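Local coordinates for membrane lipoprotein family protein (Aeropyrum pernix, PDB 4PEV) that probably serves as the solute-binding component of an ABC transporter, a BMP-family lipoprotein that holds adenosine in its cleft, at residues W199-G204 against Y252-L257; Y205-Q210 against I393-P398; W224-R229 against D402-I407. All blocks are in the same frame, centred on the assembly; numbering follows the deposited sequence.

Helix 196-214 is the common element: contact 1 sets its beginning against strand 248-254, contact 2 sets its middle against the loop 393-398, and in contact 3 Tyr404 OH of helix 401-412 bonds Tyr226 of strand 222-226 and His202 of helix 196-214. Contact 1 is the core one, wholly buried, near the centre of the chain and at the adenosine; it is apolar across its segments, while Gly256 N bonds the ligand. Contact 2 is largely buried but further out, away from any annotated site, with no hydrogen bond across it. Contact 3, only partly buried, lies at an edge strand and rests on one hydrogen bond between phenols.

Contact 1. Residues W199-G204 against Y252-L257; sequences WRFHIG and YGVAGL. With ADN (adenosine), chain F.
Phe201 of helix 196-214 turns one face of its ring to Val254, the last residue of strand 248-254. This is a CH-pi contact: methyl CG1 of Val254 stands 3.7 Å from the centroid of the Phe201 ring, 22° off the ring normal. It is displaced toward the rim on the side where the ring joins its chain, and Phe201 CG is the nearest ring atom to Val254 CG1, at 3.4 Å. With CG1 anti to the backbone N (chi1 -157°), this branch of the valine is delivered to the helix, while CG2 lies over a face of the ring of Tyr252, two residues back along the strand.

The remaining packing uses Tyr252, which crosses Phe201 at about a right angle. Its OH comes in at the edge of the phenylalanine, near the ring plane, 3.5 Å from Phe201 CE1, and the apolar parts of the rings approach at 4.3 Å between Phe201 CD1 and Tyr252 CE2. No hydrogen bond links the two segments; the phenol oxygen is instead hydrogen-bonded to Gln281, which helps fix the end of the ring.

The polar interaction goes to the nucleoside. Gly256 N donates to O5' of adenosine at 2.7 Å, with an N-H...O angle of 152°. Next to this bond, C5' of adenosine rests 3.4 Å from backbone C of Val254, and Phe201 CZ meets the ribose O3' obliquely at 3.6 Å. Asp142, Asp282 and Lys299 also hydrogen-bond the nucleoside. A helix packed on a parallel strand whose C-terminal end runs into a ligand-binding loop is characteristic of the type I periplasmic-binding-protein fold, here forming the ribose side of the adenosine pocket.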
loop_
_atom_site.group_PDB
_atom_site.type_symbol
_atom_site.label_atom_id
_atom_site.label_comp_id
_atom_site.label_asym_id
_atom_site.label_seq_id
_atom_site.Cartn_x
_atom_site.Cartn_y
_atom_site.Cartn_z
ATOM N N TRP C 199 5.008 9.516 -0.799
ATOM C CA TRP C 199 6.393 9.941 -0.959
ATOM C C TRP C 199 7.288 8.740 -0.654
ATOM O O TRP C 199 8.210 8.432 -1.405
ATOM C CB TRP C 199 6.762 11.078 -0.024
ATOM C CG TRP C 199 5.968 12.327 -0.169
ATOM C CD1 TRP C 199 5.115 12.650 -1.175
ATOM C CD2 TRP C 199 5.992 13.453 0.718
ATOM N NE1 TRP C 199 4.575 13.907 -0.964
ATOM C CE2 TRP C 199 5.102 14.422 0.192
ATOM C CE3 TRP C 199 6.673 13.736 1.918
ATOM C CZ2 TRP C 199 4.866 15.655 0.828
ATOM C CZ3 TRP C 199 6.440 14.959 2.553
ATOM C CH2 TRP C 199 5.539 15.903 2.004
ATOM N N ARG C 200 6.992 8.045 0.437
ATOM C CA ARG C 200 7.787 6.894 0.835
ATOM C C ARG C 200 7.724 5.751 -0.177
ATOM O O ARG C 200 8.742 5.100 -0.437
ATOM C CB ARG C 200 7.366 6.406 2.219
ATOM C CG ARG C 200 7.616 7.446 3.293
ATOM C CD ARG C 200 7.614 6.875 4.705
ATOM N NE ARG C 200 6.278 6.813 5.280
ATOM C CZ ARG C 200 5.570 7.876 5.630
ATOM N NH1 ARG C 200 6.063 9.098 5.452
ATOM N NH2 ARG C 200 4.359 7.716 6.158
ATOM N N PHE C 201 6.537 5.509 -0.740
ATOM C CA PHE C 201 6.388 4.521 -1.813
ATOM C C PHE C 201 7.274 4.934 -2.970
ATOM O O PHE C 201 8.114 4.160 -3.407
ATOM C CB PHE C 201 4.928 4.391 -2.312
ATOM C CG PHE C 201 4.059 3.487 -1.465
ATOM C CD1 PHE C 201 4.206 2.111 -1.517
ATOM C CD2 PHE C 201 3.074 4.012 -0.628
ATOM C CE1 PHE C 201 3.393 1.278 -0.749
ATOM C CE2 PHE C 201 2.269 3.185 0.143
ATOM C CZ PHE C 201 2.424 1.817 0.080
ATOM N N HIS C 202 7.082 6.164 -3.449
ATOM C CA HIS C 202 7.806 6.658 -4.612
ATOM C C HIS C 202 9.296 6.477 -4.408
ATOM O O HIS C 202 9.951 5.789 -5.186
ATOM C CB HIS C 202 7.489 8.125 -4.889
ATOM C CG HIS C 202 8.052 8.624 -6.181
ATOM N ND1 HIS C 202 7.899 9.926 -6.601
ATOM C CD2 HIS C 202 8.771 8.003 -7.148
ATOM C CE1 HIS C 202 8.487 10.084 -7.777
ATOM N NE2 HIS C 202 9.030 8.934 -8.127
ATOM N N ILE C 203 9.828 7.071 -3.354
ATOM C CA ILE C 203 11.250 6.948 -3.048
ATOM C C ILE C 203 11.721 5.500 -3.032
ATOM O O ILE C 203 12.768 5.195 -3.567
ATOM C CB ILE C 203 11.577 7.597 -1.686
ATOM C CG1 ILE C 203 11.588 9.118 -1.832
ATOM C CG2 ILE C 203 12.905 7.089 -1.131
ATOM C CD1 ILE C 203 11.609 9.839 -0.505
ATOM N N GLY C 204 10.968 4.617 -2.400
ATOM C CA GLY C 204 11.389 3.226 -2.287
ATOM C C GLY C 204 11.341 2.499 -3.614
ATOM O O GLY C 204 12.172 1.641 -3.892
ATOM N N TYR C 252 2.879 -0.699 -11.047
ATOM C CA TYR C 252 2.683 -0.775 -9.591
ATOM C C TYR C 252 1.491 0.056 -9.146
ATOM O O TYR C 252 1.437 1.257 -9.394
ATOM C CB TYR C 252 3.940 -0.273 -8.885
ATOM C CG TYR C 252 3.997 -0.474 -7.404
ATOM C CD1 TYR C 252 3.285 -1.486 -6.769
ATOM C CD2 TYR C 252 4.835 0.323 -6.630
ATOM C CE1 TYR C 252 3.382 -1.667 -5.394
ATOM C CE2 TYR C 252 4.953 0.151 -5.257
ATOM C CZ TYR C 252 4.226 -0.838 -4.642
ATOM O OH TYR C 252 4.342 -0.992 -3.283
ATOM N N GLY C 253 0.551 -0.568 -8.452
ATOM C CA GLY C 253 -0.669 0.124 -8.027
ATOM C C GLY C 253 -0.548 0.767 -6.670
ATOM O O GLY C 253 -0.589 0.090 -5.666
ATOM N N VAL C 254 -0.406 2.084 -6.635
ATOM C CA VAL C 254 -0.234 2.793 -5.369
ATOM C C VAL C 254 -1.320 3.870 -5.172
ATOM O O VAL C 254 -1.047 4.973 -4.702
ATOM C CB VAL C 254 1.174 3.430 -5.258
ATOM C CG1 VAL C 254 1.535 3.639 -3.796
ATOM C CG2 VAL C 254 2.235 2.563 -5.919
ATOM N N ALA C 255 -2.567 3.514 -5.459
ATOM C CA ALA C 255 -3.647 4.494 -5.530
ATOM C C ALA C 255 -5.003 4.018 -4.984
ATOM O O ALA C 255 -6.050 4.501 -5.422
ATOM C CB ALA C 255 -3.796 4.941 -6.975
ATOM N N GLY C 256 -5.000 3.105 -4.018
ATOM C CA GLY C 256 -6.254 2.525 -3.525
ATOM C C GLY C 256 -7.192 2.055 -4.642
ATOM O O GLY C 256 -6.787 1.368 -5.589
ATOM N N LEU C 257 -8.447 2.457 -4.547
ATOM C CA LEU C 257 -9.446 2.055 -5.514
ATOM C C LEU C 257 -9.061 2.503 -6.921
ATOM O O LEU C 257 -9.376 1.818 -7.904
ATOM C CB LEU C 257 -10.817 2.653 -5.134
ATOM C CG LEU C 257 -11.973 2.417 -6.120
ATOM C CD1 LEU C 257 -12.181 0.928 -6.392
ATOM C CD2 LEU C 257 -13.257 3.054 -5.633
HETATM O "O5'" ADN F . -3.152 2.091 -2.280
HETATM C "C5'" ADN F . -1.818 2.594 -2.076
HETATM C "C4'" ADN F . -1.626 3.468 -0.833
HETATM O "O4'" ADN F . -2.364 4.690 -0.916
HETATM C "C3'" ADN F . -2.045 2.873 0.508
HETATM O "O3'" ADN F . -1.064 1.972 1.033
HETATM C "C2'" ADN F . -2.249 4.120 1.361
HETATM O "O2'" ADN F . -1.030 4.633 1.915
HETATM C "C1'" ADN F . -2.805 5.110 0.372
HETATM N N9 ADN F . -4.281 5.101 0.379
HETATM C C8 ADN F . -5.102 4.218 -0.237
HETATM N N7 ADN F . -6.409 4.530 -0.025
HETATM C C5 ADN F . -6.416 5.644 0.737
HETATM C C6 ADN F . -7.436 6.526 1.345
HETATM N N6 ADN F . -8.743 6.259 1.169
HETATM N N1 ADN F . -7.019 7.585 2.083
HETATM C C2 ADN F . -5.712 7.859 2.280
HETATM N N3 ADN F . -4.734 7.105 1.762
HETATM C C4 ADN F . -5.014 6.010 1.005
#

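Contact 2. Residues Y205-Q210 against I393-P398; sequences YLYGVQ and IKFVTP
Tyr207 and Phe395 form a T-shaped (edge-to-face) aromatic pair that joins helix 196-214 to the loop between helices 375-389 and 401-412, near the C-terminal end of the chain. Phe395 supplies the edge and Tyr207 the face: the centroids are 5.2 Å apart and the ring planes stand at 80°. One atom does the touching, Phe395 CE2, which lies over the tyrosine ring, shifted toward the rim at its root, 3.9 Å from Tyr207 CG. That same Tyr207 CG lies in the plane of the Phe395 ring, at its edge.

At the far end of the tyrosine, Ile393 arrives from the opposite direction, its CD1 3.6 Å from Tyr207 OH. The loop therefore meets the one ring twice, with a phenyl edge at its root and a methyl at its hydroxyl. Tyr207 can span both because its CG is anti to the backbone N (chi1 180°), which carries the ring out from the helix toward the loop. No hydrogen bond crosses between the segments.

Further out, the loop side chains pack also on neighbouring helices: Ile393 on Leu384 and Ile388 of helix 375-389, and Phe395 on Ile388 and on Gln160 and Ser164 of helix 159-181. Leu416 touches the Tyr207 side chain and Leu420 that of Phe395, and Val396 pairs through its backbone with Ala419, tying the loop to the chain's last residues. Within the aromatic pair that these neighbours surround, Phe395 CE2 is evenly placed between the ring carbons flanking the root of the tyrosine, 4.1 Å from each of Tyr207 CD1 and CD2.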
loop_
_atom_site.group_PDB
_atom_site.type_symbol
_atom_site.label_atom_id
_atom_site.label_comp_id
_atom_site.label_asym_id
_atom_site.label_seq_id
_atom_site.Cartn_x
_atom_site.Cartn_y
_atom_site.Cartn_z
ATOM N N TYR C 205 10.363 2.851 -4.438
ATOM C CA TYR C 205 10.147 2.185 -5.703
ATOM C C TYR C 205 11.257 2.552 -6.670
ATOM O O TYR C 205 11.816 1.680 -7.316
ATOM C CB TYR C 205 8.762 2.552 -6.257
ATOM C CG TYR C 205 8.351 1.834 -7.528
ATOM C CD1 TYR C 205 8.348 0.437 -7.607
ATOM C CD2 TYR C 205 7.934 2.551 -8.651
ATOM C CE1 TYR C 205 7.954 -0.225 -8.767
ATOM C CE2 TYR C 205 7.535 1.896 -9.815
ATOM C CZ TYR C 205 7.547 0.511 -9.863
ATOM O OH TYR C 205 7.164 -0.117 -11.021
ATOM N N LEU C 206 11.565 3.841 -6.763
ATOM C CA LEU C 206 12.670 4.327 -7.593
ATOM C C LEU C 206 14.004 3.804 -7.096
ATOM O O LEU C 206 14.853 3.375 -7.878
ATOM C CB LEU C 206 12.717 5.850 -7.575
ATOM C CG LEU C 206 13.730 6.555 -8.482
ATOM C CD1 LEU C 206 13.649 6.128 -9.944
ATOM C CD2 LEU C 206 13.517 8.054 -8.365
ATOM N N TYR C 207 14.188 3.843 -5.785
ATOM C CA TYR C 207 15.379 3.278 -5.192
ATOM C C TYR C 207 15.569 1.869 -5.694
ATOM O O TYR C 207 16.632 1.526 -6.179
ATOM C CB TYR C 207 15.295 3.269 -3.665
ATOM C CG TYR C 207 16.530 2.687 -3.027
ATOM C CD1 TYR C 207 16.654 1.323 -2.859
ATOM C CD2 TYR C 207 17.584 3.498 -2.615
ATOM C CE1 TYR C 207 17.779 0.772 -2.291
ATOM C CE2 TYR C 207 18.725 2.949 -2.036
ATOM C CZ TYR C 207 18.810 1.579 -1.889
ATOM O OH TYR C 207 19.905 0.980 -1.322
ATOM N N GLY C 208 14.530 1.056 -5.562
ATOM C CA GLY C 208 14.592 -0.355 -5.934
ATOM C C GLY C 208 14.896 -0.590 -7.400
ATOM O O GLY C 208 15.551 -1.558 -7.740
ATOM N N VAL C 209 14.419 0.290 -8.271
ATOM C CA VAL C 209 14.675 0.163 -9.711
ATOM C C VAL C 209 16.124 0.518 -10.019
ATOM O O VAL C 209 16.772 -0.170 -10.806
ATOM C CB VAL C 209 13.739 1.069 -10.557
ATOM C CG1 VAL C 209 14.237 1.191 -11.997
ATOM C CG2 VAL C 209 12.306 0.550 -10.521
ATOM N N GLN C 210 16.620 1.601 -9.418
ATOM C CA GLN C 210 17.995 2.033 -9.645
ATOM C C GLN C 210 18.963 1.032 -9.060
ATOM O O GLN C 210 20.037 0.817 -9.619
ATOM C CB GLN C 210 18.259 3.395 -9.023
ATOM C CG GLN C 210 17.492 4.544 -9.651
ATOM C CD GLN C 210 17.906 4.787 -11.081
ATOM O OE1 GLN C 210 17.720 3.931 -11.933
ATOM N NE2 GLN C 210 18.469 5.954 -11.351
ATOM N N ILE C 393 20.802 -0.969 6.467
ATOM C CA ILE C 393 20.139 0.058 5.645
ATOM C C ILE C 393 18.887 0.605 6.349
ATOM O O ILE C 393 18.079 -0.156 6.909
ATOM C CB ILE C 393 19.785 -0.496 4.241
ATOM C CG1 ILE C 393 20.890 -0.144 3.241
ATOM C CG2 ILE C 393 18.462 0.054 3.721
ATOM C CD1 ILE C 393 20.631 -0.643 1.831
ATOM N N LYS C 394 18.753 1.930 6.324
ATOM C CA LYS C 394 17.575 2.614 6.837
ATOM C C LYS C 394 17.330 3.854 5.978
ATOM O O LYS C 394 18.232 4.666 5.765
ATOM C CB LYS C 394 17.753 2.994 8.315
ATOM C CG LYS C 394 16.472 3.414 9.044
ATOM C CD LYS C 394 16.775 4.088 10.390
ATOM C CE LYS C 394 15.524 4.418 11.193
ATOM N NZ LYS C 394 14.785 3.187 11.593
ATOM N N PHE C 395 16.104 3.982 5.487
ATOM C CA PHE C 395 15.728 5.105 4.646
ATOM C C PHE C 395 15.461 6.360 5.484
ATOM O O PHE C 395 15.219 6.273 6.682
ATOM C CB PHE C 395 14.479 4.748 3.831
ATOM C CG PHE C 395 14.687 3.623 2.852
ATOM C CD1 PHE C 395 14.483 2.306 3.235
ATOM C CD2 PHE C 395 15.060 3.886 1.539
ATOM C CE1 PHE C 395 14.660 1.268 2.333
ATOM C CE2 PHE C 395 15.241 2.854 0.633
ATOM C CZ PHE C 395 15.042 1.541 1.029
ATOM N N VAL C 396 15.497 7.523 4.841
ATOM C CA VAL C 396 15.158 8.789 5.493
ATOM C C VAL C 396 13.678 9.100 5.257
ATOM O O VAL C 396 13.179 8.893 4.163
ATOM C CB VAL C 396 15.997 9.972 4.949
ATOM C CG1 VAL C 396 15.907 11.169 5.898
ATOM C CG2 VAL C 396 17.454 9.572 4.763
ATOM N N THR C 397 12.990 9.602 6.281
ATOM C CA THR C 397 11.603 10.044 6.144
ATOM C C THR C 397 11.625 11.506 5.728
ATOM O O THR C 397 11.913 12.360 6.557
ATOM C CB THR C 397 10.826 9.939 7.484
ATOM O OG1 THR C 397 11.431 8.950 8.333
ATOM C CG2 THR C 397 9.334 9.601 7.234
ATOM N N PRO C 398 11.327 11.812 4.451
ATOM C CA PRO C 398 11.345 13.229 4.042
ATOM C C PRO C 398 10.498 14.174 4.925
ATOM O O PRO C 398 9.342 13.875 5.246
ATOM C CB PRO C 398 10.806 13.202 2.600
ATOM C CG PRO C 398 10.256 11.832 2.387
ATOM C CD PRO C 398 10.992 10.926 3.324
#

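Contact 3. Residues W224-R229 against D402-I407; sequences WTYTGR and DTYDSI
Ahead of Tyr226, which reaches across to Tyr404, comes Trp224, whose indole brings NE1 over one face of the Tyr226 ring, 3.3 Å above its plane and offset toward the rim. His202 of helix 196-214 stacks on the indole. Tyr226 then makes the contact: its OH donates to Tyr404 OH at 2.7 Å, the two side chains approaching from opposite directions. Tyr404 has its CG anti to the backbone N (chi1 157°), which sends its ring from the helix toward the strand. Tyr404 OH lies in the plane of the Tyr226 ring, at its edge, 3.5 Å from Tyr226 CE2, whereas Tyr226 OH meets the Tyr404 ring obliquely. Tyr404 OH is also hydrogen-bonded to His202 ND1, so this one oxygen ties helix 401-412 both to helix 196-214 and to strand 222-226, an outermost strand of the mixed sheet in this periplasmic-binding-protein fold. Trp199 stacks on the Tyr404 ring. Past the strand, Thr227 begins an ST turn: its OG1 accepts from Arg229 N at 3.3 Å, with a nearly straight N-H...O angle of 172°. Arg229 O accepts a hydrogen bond from Thr258 OG1.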
loop_
_atom_site.group_PDB
_atom_site.type_symbol
_atom_site.label_atom_id
_atom_site.label_comp_id
_atom_site.label_asym_id
_atom_site.label_seq_id
_atom_site.Cartn_x
_atom_site.Cartn_y
_atom_site.Cartn_z
ATOM N N TRP C 224 6.324 7.603 -12.801
ATOM C CA TRP C 224 5.446 7.694 -11.656
ATOM C C TRP C 224 4.445 8.802 -11.904
ATOM O O TRP C 224 4.837 9.933 -12.145
ATOM C CB TRP C 224 6.272 8.009 -10.433
ATOM C CG TRP C 224 5.490 8.162 -9.211
ATOM C CD1 TRP C 224 4.774 9.255 -8.826
ATOM C CD2 TRP C 224 5.349 7.200 -8.172
ATOM N NE1 TRP C 224 4.207 9.038 -7.598
ATOM C CE2 TRP C 224 4.539 7.780 -7.173
ATOM C CE3 TRP C 224 5.824 5.900 -7.989
ATOM C CZ2 TRP C 224 4.186 7.104 -6.005
ATOM C CZ3 TRP C 224 5.482 5.231 -6.827
ATOM C CH2 TRP C 224 4.668 5.838 -5.846
ATOM N N THR C 225 3.159 8.470 -11.846
ATOM C CA THR C 225 2.087 9.436 -12.043
ATOM C C THR C 225 1.129 9.526 -10.849
ATOM O O THR C 225 0.422 8.555 -10.515
ATOM C CB THR C 225 1.276 9.095 -13.302
ATOM O OG1 THR C 225 2.181 8.838 -14.379
ATOM C CG2 THR C 225 0.337 10.250 -13.678
ATOM N N TYR C 226 1.109 10.697 -10.212
ATOM C CA TYR C 226 0.028 11.059 -9.306
ATOM C C TYR C 226 -1.230 11.361 -10.116
ATOM O O TYR C 226 -1.198 12.186 -11.019
ATOM C CB TYR C 226 0.406 12.272 -8.481
ATOM C CG TYR C 226 1.426 11.965 -7.425
ATOM C CD1 TYR C 226 1.115 11.112 -6.356
ATOM C CD2 TYR C 226 2.701 12.516 -7.482
ATOM C CE1 TYR C 226 2.044 10.828 -5.371
ATOM C CE2 TYR C 226 3.639 12.237 -6.512
ATOM C CZ TYR C 226 3.315 11.394 -5.457
ATOM O OH TYR C 226 4.267 11.121 -4.488
ATOM N N THR C 227 -2.316 10.657 -9.804
ATOM C CA THR C 227 -3.638 10.947 -10.352
ATOM C C THR C 227 -4.345 11.986 -9.500
ATOM O O THR C 227 -5.202 12.714 -9.991
ATOM C CB THR C 227 -4.547 9.714 -10.346
ATOM O OG1 THR C 227 -4.794 9.318 -8.988
ATOM C CG2 THR C 227 -3.922 8.577 -11.131
ATOM N N GLY C 228 -4.017 12.018 -8.216
ATOM C CA GLY C 228 -4.559 13.018 -7.309
ATOM C C GLY C 228 -5.769 12.541 -6.526
ATOM O O GLY C 228 -6.264 13.241 -5.639
ATOM N N ARG C 229 -6.257 11.352 -6.847
ATOM C CA ARG C 229 -7.436 10.829 -6.194
ATOM C C ARG C 229 -7.158 9.389 -5.774
ATOM O O ARG C 229 -6.295 8.730 -6.347
ATOM C CB ARG C 229 -8.641 10.997 -7.136
ATOM C CG ARG C 229 -9.098 12.466 -7.217
ATOM C CD ARG C 229 -10.132 12.825 -8.289
ATOM N NE ARG C 229 -11.364 12.029 -8.209
ATOM C CZ ARG C 229 -12.297 12.130 -7.257
ATOM N NH1 ARG C 229 -12.176 13.005 -6.267
ATOM N NH2 ARG C 229 -13.370 11.342 -7.291
ATOM N N ASP C 402 9.740 19.521 -0.339
ATOM C CA ASP C 402 10.957 19.971 -1.035
ATOM C C ASP C 402 12.115 18.984 -0.871
ATOM O O ASP C 402 12.869 18.746 -1.814
ATOM C CB ASP C 402 11.356 21.384 -0.572
ATOM C CG ASP C 402 10.345 22.458 -1.022
ATOM O OD1 ASP C 402 9.121 22.282 -0.790
ATOM O OD2 ASP C 402 10.769 23.479 -1.614
ATOM N N THR C 403 12.229 18.405 0.320
ATOM C CA THR C 403 13.181 17.332 0.590
ATOM C C THR C 403 12.887 16.075 -0.246
ATOM O O THR C 403 13.792 15.499 -0.855
ATOM C CB THR C 403 13.108 16.938 2.075
ATOM O OG1 THR C 403 12.988 18.123 2.873
ATOM C CG2 THR C 403 14.327 16.107 2.508
ATOM N N TYR C 404 11.624 15.642 -0.239
ATOM C CA TYR C 404 11.156 14.531 -1.075
ATOM C C TYR C 404 11.493 14.753 -2.527
ATOM O O TYR C 404 12.005 13.857 -3.184
ATOM C CB TYR C 404 9.639 14.360 -0.933
ATOM C CG TYR C 404 8.917 13.664 -2.081
ATOM C CD1 TYR C 404 9.217 12.351 -2.447
ATOM C CD2 TYR C 404 7.895 14.314 -2.766
ATOM C CE1 TYR C 404 8.532 11.719 -3.479
ATOM C CE2 TYR C 404 7.210 13.696 -3.801
ATOM C CZ TYR C 404 7.522 12.398 -4.154
ATOM O OH TYR C 404 6.815 11.811 -5.181
ATOM N N ASP C 405 11.199 15.949 -3.022
ATOM C CA ASP C 405 11.461 16.286 -4.421
ATOM C C ASP C 405 12.923 16.154 -4.817
ATOM O O ASP C 405 13.221 15.764 -5.947
ATOM C CB ASP C 405 10.990 17.708 -4.741
ATOM C CG ASP C 405 9.595 17.749 -5.346
ATOM O OD1 ASP C 405 8.972 16.676 -5.536
ATOM O OD2 ASP C 405 9.128 18.867 -5.654
ATOM N N SER C 406 13.833 16.482 -3.907
ATOM C CA SER C 406 15.255 16.435 -4.241
ATOM C C SER C 406 15.869 15.049 -4.000
ATOM O O SER C 406 16.854 14.706 -4.635
ATOM C CB SER C 406 16.037 17.547 -3.524
ATOM O OG SER C 406 15.712 17.588 -2.154
ATOM N N ILE C 407 15.294 14.244 -3.115
ATOM C CA ILE C 407 15.680 12.828 -3.065
ATOM C C ILE C 407 15.425 12.133 -4.418
ATOM O O ILE C 407 16.227 11.311 -4.855
ATOM C CB ILE C 407 14.963 12.055 -1.939
ATOM C CG1 ILE C 407 15.466 12.531 -0.567
ATOM C CG2 ILE C 407 15.188 10.548 -2.088
ATOM C CD1 ILE C 407 14.751 11.927 0.632
#